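Local coordinates for phenol hydroxylase component phL (Pseudomonas stutzeri, PDB 3U52), which probably serves as the all-helical beta subunit of the hydroxylase in a multicomponent monooxygenase that hydroxylates phenol, the oxygen-activating diiron site belonging to a partner subunit, at residues Trp211-Leu216 / Asp287-Gln292; Trp263-Met268 / Lys322-Gln327; Lys269-Ala272 / Thr277-Glu280. One frame throughout, in Å; residues are numbered along the deposited sequence.

Contact 1: Trp211-Leu216 / Asp287-Gln292; sequences WFELTL and DHWEPQ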
loop_
_atom_site.group_PDB
_atom_site.type_symbol
_atom_site.label_atom_id
_atom_site.label_comp_id
_atom_site.label_asym_id
_atom_site.label_seq_id
_atom_site.Cartn_x
_atom_site.Cartn_y
_atom_site.Cartn_z
ATOM N N TRP D 211 3.100 33.863 21.667
ATOM C CA TRP D 211 2.607 33.078 20.523
ATOM C C TRP D 211 1.089 32.895 20.573
ATOM O O TRP D 211 0.407 32.838 19.524
ATOM C CB TRP D 211 3.356 31.760 20.366
ATOM C CG TRP D 211 3.165 30.727 21.459
ATOM C CD1 TRP D 211 4.018 30.475 22.490
ATOM C CD2 TRP D 211 2.073 29.796 21.606
ATOM N NE1 TRP D 211 3.525 29.459 23.285
ATOM C CE2 TRP D 211 2.334 29.022 22.771
ATOM C CE3 TRP D 211 0.909 29.542 20.878
ATOM C CZ2 TRP D 211 1.490 27.963 23.197
ATOM C CZ3 TRP D 211 0.052 28.493 21.314
ATOM C CH2 TRP D 211 0.348 27.744 22.475
ATOM N N PHE D 212 0.526 32.781 21.764
ATOM C CA PHE D 212 -0.931 32.679 21.809
ATOM C C PHE D 212 -1.636 33.980 21.415
ATOM O O PHE D 212 -2.611 33.950 20.658
ATOM C CB PHE D 212 -1.500 32.111 23.112
ATOM C CG PHE D 212 -2.856 31.487 22.904
ATOM C CD1 PHE D 212 -2.956 30.129 22.621
ATOM C CD2 PHE D 212 -4.030 32.281 22.883
ATOM C CE1 PHE D 212 -4.221 29.526 22.378
ATOM C CE2 PHE D 212 -5.293 31.712 22.629
ATOM C CZ PHE D 212 -5.395 30.312 22.398
ATOM N N GLU D 213 -1.092 35.114 21.869
ATOM C CA GLU D 213 -1.555 36.412 21.366
ATOM C C GLU D 213 -1.517 36.370 19.833
ATOM O O GLU D 213 -2.489 36.721 19.173
ATOM C CB GLU D 213 -0.691 37.574 21.895
ATOM C CG GLU D 213 -1.248 38.961 21.512
ATOM C CD GLU D 213 -0.351 40.124 21.916
ATOM O OE1 GLU D 213 -0.684 41.265 21.490
ATOM O OE2 GLU D 213 0.644 39.925 22.656
ATOM N N LEU D 214 -0.391 35.903 19.278
ATOM C CA LEU D 214 -0.239 35.803 17.831
ATOM C C LEU D 214 -1.261 34.881 17.151
ATOM O O LEU D 214 -1.842 35.270 16.128
ATOM C CB LEU D 214 1.187 35.374 17.450
ATOM C CG LEU D 214 1.588 35.582 15.996
ATOM C CD1 LEU D 214 1.304 36.956 15.438
ATOM C CD2 LEU D 214 3.043 35.210 15.846
ATOM N N THR D 215 -1.486 33.675 17.689
ATOM C CA THR D 215 -2.478 32.788 17.040
ATOM C C THR D 215 -3.897 33.392 17.055
ATOM O O THR D 215 -4.640 33.307 16.059
ATOM C CB THR D 215 -2.440 31.322 17.578
ATOM O OG1 THR D 215 -3.115 30.484 16.642
ATOM C CG2 THR D 215 -3.158 31.159 18.884
ATOM N N LEU D 216 -4.264 33.990 18.186
ATOM C CA LEU D 216 -5.528 34.696 18.362
ATOM C C LEU D 216 -5.710 35.784 17.316
ATOM O O LEU D 216 -6.745 35.864 16.681
ATOM C CB LEU D 216 -5.579 35.330 19.770
ATOM C CG LEU D 216 -6.731 36.315 20.099
ATOM C CD1 LEU D 216 -8.058 35.603 20.069
ATOM C CD2 LEU D 216 -6.521 36.857 21.469
ATOM N N ASP D 287 -9.604 43.354 22.716
ATOM C CA ASP D 287 -9.847 44.808 22.801
ATOM C C ASP D 287 -8.782 45.605 22.071
ATOM O O ASP D 287 -9.088 46.589 21.408
ATOM C CB ASP D 287 -9.866 45.308 24.255
ATOM C CG ASP D 287 -11.051 44.806 25.069
ATOM O OD1 ASP D 287 -12.104 44.375 24.527
ATOM O OD2 ASP D 287 -10.909 44.860 26.300
ATOM N N HIS D 288 -7.527 45.200 22.225
ATOM C CA HIS D 288 -6.423 45.838 21.481
ATOM C C HIS D 288 -6.445 45.567 19.952
ATOM O O HIS D 288 -6.272 46.482 19.112
ATOM C CB HIS D 288 -5.082 45.454 22.092
ATOM C CG HIS D 288 -3.936 46.215 21.511
ATOM N ND1 HIS D 288 -3.803 47.580 21.648
ATOM C CD2 HIS D 288 -2.880 45.812 20.762
ATOM C CE1 HIS D 288 -2.714 47.987 21.017
ATOM N NE2 HIS D 288 -2.131 46.934 20.471
ATOM N N TRP D 289 -6.665 44.303 19.576
ATOM C CA TRP D 289 -6.442 43.917 18.178
ATOM C C TRP D 289 -7.651 43.837 17.295
ATOM O O TRP D 289 -7.538 44.082 16.101
ATOM C CB TRP D 289 -5.725 42.559 18.135
ATOM C CG TRP D 289 -4.319 42.573 18.616
ATOM C CD1 TRP D 289 -3.857 42.136 19.821
ATOM C CD2 TRP D 289 -3.182 42.975 17.876
ATOM N NE1 TRP D 289 -2.492 42.247 19.876
ATOM C CE2 TRP D 289 -2.059 42.748 18.682
ATOM C CE3 TRP D 289 -2.995 43.473 16.583
ATOM C CZ2 TRP D 289 -0.767 43.033 18.248
ATOM C CZ3 TRP D 289 -1.731 43.752 16.160
ATOM C CH2 TRP D 289 -0.626 43.536 16.987
ATOM N N GLU D 290 -8.817 43.466 17.828
ATOM C CA GLU D 290 -9.984 43.315 16.948
ATOM C C GLU D 290 -10.356 44.586 16.132
ATOM O O GLU D 290 -10.649 44.485 14.935
ATOM C CB GLU D 290 -11.181 42.677 17.676
ATOM C CG GLU D 290 -12.391 42.416 16.789
ATOM C CD GLU D 290 -13.346 43.632 16.680
ATOM O OE1 GLU D 290 -12.970 44.725 17.162
ATOM O OE2 GLU D 290 -14.476 43.500 16.130
ATOM N N PRO D 291 -10.343 45.791 16.765
ATOM C CA PRO D 291 -10.625 47.014 16.013
ATOM C C PRO D 291 -9.526 47.354 15.012
ATOM O O PRO D 291 -9.776 48.067 14.068
ATOM C CB PRO D 291 -10.686 48.099 17.117
ATOM C CG PRO D 291 -10.887 47.364 18.399
ATOM C CD PRO D 291 -10.157 46.067 18.207
ATOM N N GLN D 292 -8.306 46.877 15.215
ATOM C CA GLN D 292 -7.264 47.078 14.202
ATOM C C GLN D 292 -7.508 46.217 12.965
ATOM O O GLN D 292 -7.243 46.642 11.854
ATOM C CB GLN D 292 -5.909 46.762 14.782
ATOM C CG GLN D 292 -5.510 47.757 15.851
ATOM C CD GLN D 292 -4.159 47.477 16.362
ATOM O OE1 GLN D 292 -3.175 47.575 15.620
ATOM N NE2 GLN D 292 -4.073 47.118 17.640
#

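Contact 2: Trp263-Met268 / Lys322-Gln327; sequences WTNAMM and KKFELQ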
loop_
_atom_site.group_PDB
_atom_site.type_symbol
_atom_site.label_atom_id
_atom_site.label_comp_id
_atom_site.label_asym_id
_atom_site.label_seq_id
_atom_site.Cartn_x
_atom_site.Cartn_y
_atom_site.Cartn_z
ATOM N N TRP D 263 -10.732 23.484 14.186
ATOM C CA TRP D 263 -9.669 23.399 15.162
ATOM C C TRP D 263 -9.475 24.721 15.893
ATOM O O TRP D 263 -9.116 24.696 17.053
ATOM C CB TRP D 263 -8.363 22.918 14.530
ATOM C CG TRP D 263 -7.648 23.908 13.630
ATOM C CD1 TRP D 263 -7.773 24.015 12.264
ATOM C CD2 TRP D 263 -6.643 24.875 14.010
ATOM N NE1 TRP D 263 -6.961 25.003 11.791
ATOM C CE2 TRP D 263 -6.248 25.548 12.829
ATOM C CE3 TRP D 263 -6.052 25.250 15.236
ATOM C CZ2 TRP D 263 -5.271 26.581 12.835
ATOM C CZ3 TRP D 263 -5.094 26.258 15.250
ATOM C CH2 TRP D 263 -4.719 26.923 14.061
ATOM N N THR D 264 -9.664 25.866 15.213
ATOM C CA THR D 264 -9.482 27.144 15.895
ATOM C C THR D 264 -10.551 27.377 16.957
ATOM O O THR D 264 -10.229 27.818 18.049
ATOM C CB THR D 264 -9.393 28.358 14.971
ATOM O OG1 THR D 264 -10.622 28.523 14.281
ATOM C CG2 THR D 264 -8.246 28.241 13.953
ATOM N N ASN D 265 -11.813 27.051 16.682
ATOM C CA ASN D 265 -12.831 27.013 17.760
ATOM C C ASN D 265 -12.556 26.000 18.895
ATOM O O ASN D 265 -12.772 26.334 20.059
ATOM C CB ASN D 265 -14.230 26.759 17.197
ATOM C CG ASN D 265 -14.770 27.928 16.398
ATOM O OD1 ASN D 265 -14.261 29.041 16.494
ATOM N ND2 ASN D 265 -15.832 27.685 15.619
ATOM N N ALA D 266 -12.110 24.775 18.599
ATOM C CA ALA D 266 -11.752 23.834 19.678
ATOM C C ALA D 266 -10.581 24.367 20.554
ATOM O O ALA D 266 -10.598 24.201 21.786
ATOM C CB ALA D 266 -11.431 22.477 19.143
ATOM N N MET D 267 -9.576 25.000 19.932
ATOM C CA MET D 267 -8.471 25.565 20.687
ATOM C C MET D 267 -8.925 26.750 21.579
ATOM O O MET D 267 -8.582 26.788 22.763
ATOM C CB MET D 267 -7.364 26.031 19.757
ATOM C CG MET D 267 -6.187 26.746 20.491
ATOM S SD MET D 267 -4.899 27.173 19.272
ATOM C CE MET D 267 -5.677 28.582 18.453
ATOM N N MET D 268 -9.675 27.693 21.017
ATOM C CA MET D 268 -10.292 28.764 21.822
ATOM C C MET D 268 -11.171 28.241 22.970
ATOM O O MET D 268 -11.064 28.737 24.066
ATOM C CB MET D 268 -11.067 29.745 20.959
ATOM C CG MET D 268 -10.189 30.714 20.152
ATOM S SD MET D 268 -9.028 31.695 21.144
ATOM C CE MET D 268 -10.192 32.860 21.881
ATOM N N LYS D 322 -18.654 35.125 21.500
ATOM C CA LYS D 322 -19.624 34.903 22.588
ATOM C C LYS D 322 -19.683 33.465 23.061
ATOM O O LYS D 322 -19.872 33.230 24.247
ATOM C CB LYS D 322 -21.025 35.383 22.210
ATOM C CG LYS D 322 -21.244 36.842 22.581
ATOM C CD LYS D 322 -22.559 37.408 22.027
ATOM C CE LYS D 322 -22.636 38.892 22.335
ATOM N NZ LYS D 322 -23.032 39.655 21.106
ATOM N N LYS D 323 -19.486 32.510 22.156
ATOM C CA LYS D 323 -19.367 31.094 22.532
ATOM C C LYS D 323 -18.237 30.806 23.525
ATOM O O LYS D 323 -18.316 29.837 24.287
ATOM C CB LYS D 323 -19.157 30.216 21.294
ATOM C CG LYS D 323 -20.401 30.045 20.418
ATOM C CD LYS D 323 -20.058 29.215 19.143
ATOM C CE LYS D 323 -21.310 28.499 18.534
ATOM N NZ LYS D 323 -20.962 27.294 17.643
ATOM N N PHE D 324 -17.179 31.624 23.512
ATOM C CA PHE D 324 -16.044 31.415 24.412
ATOM C C PHE D 324 -16.131 32.268 25.665
ATOM O O PHE D 324 -15.178 32.291 26.449
ATOM C CB PHE D 324 -14.702 31.700 23.734
ATOM C CG PHE D 324 -14.594 31.182 22.331
ATOM C CD1 PHE D 324 -14.129 32.010 21.322
ATOM C CD2 PHE D 324 -14.963 29.881 22.015
ATOM C CE1 PHE D 324 -14.042 31.558 20.024
ATOM C CE2 PHE D 324 -14.870 29.416 20.720
ATOM C CZ PHE D 324 -14.407 30.254 19.727
ATOM N N GLU D 325 -17.264 32.952 25.839
ATOM C CA GLU D 325 -17.492 33.865 26.953
ATOM C C GLU D 325 -16.575 35.063 26.757
ATOM O O GLU D 325 -15.883 35.472 27.696
ATOM C CB GLU D 325 -17.201 33.199 28.334
ATOM C CG GLU D 325 -18.083 31.985 28.740
ATOM C CD GLU D 325 -17.336 30.978 29.679
ATOM O OE1 GLU D 325 -17.675 30.916 30.893
ATOM O OE2 GLU D 325 -16.403 30.258 29.204
ATOM N N LEU D 326 -16.528 35.588 25.536
ATOM C CA LEU D 326 -15.661 36.719 25.224
ATOM C C LEU D 326 -16.419 37.733 24.397
ATOM O O LEU D 326 -17.386 37.394 23.731
ATOM C CB LEU D 326 -14.391 36.277 24.472
ATOM C CG LEU D 326 -13.377 35.372 25.172
ATOM C CD1 LEU D 326 -12.450 34.711 24.158
ATOM C CD2 LEU D 326 -12.587 36.149 26.199
ATOM N N GLN D 327 -15.952 38.973 24.415
ATOM C CA GLN D 327 -16.703 40.076 23.834
ATOM C C GLN D 327 -15.963 40.763 22.702
ATOM O O GLN D 327 -14.749 40.943 22.759
ATOM C CB GLN D 327 -17.010 41.114 24.917
ATOM C CG GLN D 327 -18.220 41.983 24.622
ATOM C CD GLN D 327 -19.460 41.580 25.432
ATOM O OE1 GLN D 327 -20.164 40.614 25.095
ATOM N NE2 GLN D 327 -19.743 42.347 26.495
#

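Contact 3: Lys269-Ala272 / Thr277-Glu280; sequences KAVA and TNRE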
loop_
_atom_site.group_PDB
_atom_site.type_symbol
_atom_site.label_atom_id
_atom_site.label_comp_id
_atom_site.label_asym_id
_atom_site.label_seq_id
_atom_site.Cartn_x
_atom_site.Cartn_y
_atom_site.Cartn_z
ATOM N N LYS D 269 -12.034 27.254 22.732
ATOM C CA LYS D 269 -12.879 26.702 23.805
ATOM C C LYS D 269 -12.090 26.170 24.991
ATOM O O LYS D 269 -12.488 26.372 26.132
ATOM C CB LYS D 269 -13.784 25.581 23.319
ATOM C CG LYS D 269 -15.017 26.051 22.548
ATOM C CD LYS D 269 -16.085 24.929 22.500
ATOM C CE LYS D 269 -17.316 25.281 23.329
ATOM N NZ LYS D 269 -18.054 26.445 22.707
ATOM N N ALA D 270 -10.978 25.482 24.714
ATOM C CA ALA D 270 -10.175 24.857 25.768
ATOM C C ALA D 270 -9.349 25.882 26.532
ATOM O O ALA D 270 -9.216 25.770 27.750
ATOM C CB ALA D 270 -9.289 23.748 25.185
ATOM N N VAL D 271 -8.812 26.886 25.821
ATOM C CA VAL D 271 -7.987 27.940 26.461
ATOM C C VAL D 271 -8.858 28.931 27.296
ATOM O O VAL D 271 -8.560 29.210 28.456
ATOM C CB VAL D 271 -7.102 28.657 25.408
ATOM C CG1 VAL D 271 -6.256 29.725 26.037
ATOM C CG2 VAL D 271 -6.165 27.651 24.754
ATOM N N ALA D 272 -9.936 29.433 26.700
ATOM C CA ALA D 272 -10.917 30.239 27.424
ATOM C C ALA D 272 -11.620 29.505 28.607
ATOM O O ALA D 272 -11.757 30.055 29.690
ATOM C CB ALA D 272 -11.932 30.814 26.457
ATOM N N THR D 277 -8.690 33.841 34.415
ATOM C CA THR D 277 -7.478 34.601 34.113
ATOM C C THR D 277 -7.120 34.554 32.612
ATOM O O THR D 277 -6.777 35.577 32.005
ATOM C CB THR D 277 -6.286 34.048 34.842
ATOM O OG1 THR D 277 -6.713 33.175 35.877
ATOM C CG2 THR D 277 -5.512 35.158 35.429
ATOM N N ASN D 278 -7.178 33.354 32.029
ATOM C CA ASN D 278 -6.913 33.163 30.603
ATOM C C ASN D 278 -7.888 34.033 29.864
ATOM O O ASN D 278 -7.501 34.836 29.054
ATOM C CB ASN D 278 -7.127 31.714 30.202
ATOM C CG ASN D 278 -5.889 30.867 30.365
ATOM O OD1 ASN D 278 -4.825 31.326 30.829
ATOM N ND2 ASN D 278 -6.004 29.604 29.947
ATOM N N ARG D 279 -9.162 33.882 30.195
ATOM C CA ARG D 279 -10.244 34.682 29.627
ATOM C C ARG D 279 -10.052 36.212 29.759
ATOM O O ARG D 279 -10.208 36.956 28.780
ATOM C CB ARG D 279 -11.525 34.232 30.304
ATOM C CG ARG D 279 -12.690 34.106 29.395
ATOM C CD ARG D 279 -13.567 32.922 29.790
ATOM N NE ARG D 279 -14.188 33.060 31.105
ATOM C CZ ARG D 279 -14.115 32.151 32.086
ATOM N NH1 ARG D 279 -13.458 30.998 31.934
ATOM N NH2 ARG D 279 -14.737 32.392 33.232
ATOM N N GLU D 280 -9.705 36.679 30.962
ATOM C CA GLU D 280 -9.288 38.091 31.164
ATOM C C GLU D 280 -8.211 38.534 30.161
ATOM O O GLU D 280 -8.331 39.578 29.527
ATOM C CB GLU D 280 -8.728 38.328 32.593
ATOM C CG GLU D 280 -9.765 38.417 33.764
ATOM C CD GLU D 280 -9.121 38.131 35.154
ATOM O OE1 GLU D 280 -7.941 38.519 35.389
ATOM O OE2 GLU D 280 -9.792 37.496 36.012
#

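Contact 1: Trp211-Leu216 / Asp287-Gln292
Glu-213 and Trp-289 hold this contact by themselves, carboxylate to indole, and join the first turn of helix 211-240 to the middle of helix 276-302. The polar link is a short hydrogen bond from Trp-289 NE1 to Glu-213 OE1, 2.6 Å long with an N-H...O angle of 158°. OE1 lies close to the indole plane and accepts through its anti lone pair, the one turned away from the other carboxylate oxygen. The carboxylate itself is rotated 62° from the ring, so it meets the edge at NE1 without lying flat alongside. Glu-213 reaches across because CG is anti to the backbone N (chi1 -174°) and the chain beyond is extended. Residues of its own helix lie over one face of the indole: His-288 CD2 sits 3.7 Å above the Trp-289 ring, with Gln-292 NE2 also over that face, toward the rim. Gln-292 NE2 in turn donates 2.7 Å to His-288 O. This bond falls where Pro-291 kinks the helix and Gln-292 N makes only a weak bond to Trp-289 O. Apolar packing adds Val-217 and Leu-221 of helix 211-240 and Val-208 of a loop, against the indole. A phenylalanine in place of Trp-289 would probably leave OE1 without its N-H donor and the Glu-213 carboxylate freer to turn. So short a bond from a buried tryptophan probably favours a charged Glu-213 carboxylate, which in turn would polarise the indole N-H.

Contact 2: Trp263-Met268 / Lys322-Gln327
Met-268 puts its beta carbon, not its sulfur or methyl, squarely over the face of the Phe-324 ring. CB stands 3.6 Å from the ring centroid and 11° off the normal, a CH-pi contact so well centred that all six ring carbons lie at similar distances from it. The bends beyond CB, at chi2 and chi3, carry the chain past the ring, and CE ends against Leu-326 CD1 at 3.7 Å. One methionine thus covers the phenylalanine with its root and the leucine with its tip, crossing both side chains at about a right angle. The same ring meets Asn-265 at its rim: OD1 lies in the ring plane, 3.5 Å from Phe-324 CZ, with the amide turned 59° from the ring. A partly negative oxygen probably suits the positive rim of the ring, but the stronger partner of OD1 is Arg-320, whose NE hydrogen-bonds to it and probably helps to set the amide's rotation.

Phe-324 and Leu-326 come together here because helix 307-322 ends in a Schellman motif. Glu-325, with positive phi, is its C-prime residue; Glu-325 N bonds to Lys-322 O at 3.1 Å, and Leu-326 N reaches back to the carbonyl of the residue before Lys-322. The chain reverses at Glu-325, and the residues flanking it both direct their side chains at helix 251-274. Around this junction Met-268 also touches Ile-220 of helix 211-240 and Leu-282 of helix 276-302. Leu-326 rests on Arg-279 and Gln-283 of helix 276-302, and Gln-283 OE1 accepts a bond from Gln-327 N, tying down the chain that leaves the turn.

Contact 3: Lys269-Ala272 / Thr277-Glu280
A tight helix-turn-helix junction lies here, where Val-271 and Ala-272 in the last turns of helix 251-274 meet Asn-278 and Arg-279 at the start of helix 276-302. The backbones come close, with 5.0 Å between Ala-272 CA and Arg-279 CA, and two consecutive carbonyls are each taken by a side chain of the following helix. Asn-278 ND2 donates to Val-271 O over 3.0 Å; the oxygen lies near the plane of the amide, while the donor is tilted from the carbonyl plane. Asn-278 CG stands beside its own backbone N and anti to the carbonyl carbon (chi1 -88°), which swings the amide back over the preceding helix and brings Asn-278 CB to 3.4 Å from Val-271 O. ND2 has a second and stronger acceptor in Arg-66 O, and Val-271 CG1 packs beside this nitrogen at 3.9 Å. The amide therefore pins a loop as well as the helix end.

Arg-279 folds its chain at chi2 and chi3 and curls over the last turn. NH1 donates 3.0 Å to Ala-272 O at an N-H...O angle of 163°, with the oxygen lying in the guanidinium plane at its edge. Nearer the backbone than the guanidinium, CD passes 3.4 Å from Ala-272 O, and Ala-272 CB approaches CD at 4.3 Å. The guanidinium charge near the carbonyl end of a helix is likely to be favourable, since it faces the negative pole of the helix dipole. At the turn, Ser-275 OG bonds to Asn-278 N and holds the start of the second helix. Side chains of one helix gripping the terminal carbonyls of its predecessor here secure a tight helix-turn-helix junction between consecutive, splayed helices of the bundle.

Helix 251-274 carries the first segments of contacts 2 and 3, whose centres lie about 9 Å apart; there Phe-324 O packs 3.6 Å from Ala-272 CB, so the chain leaving helix 307-322 leans on the junction of helices 251-274 and 276-302. Contact 1 lies about 13 Å from contact 2 and 14 Å from contact 3, centre to centre. Phe-212, on segment 211-216, packs against the helix 251-274 segments of the other two: its CE1 meets Val-271 CG2 at 3.6 Å and Met-267 CG at 3.9 Å. A bound xenon lies about 13 Å from the Asn-265 side chain; xenon-pocket residues Tyr-227 and Asp-232 lie on helix 211-240 (contact 1), Tyr-257 on helix 251-274 (contacts 2 and 3).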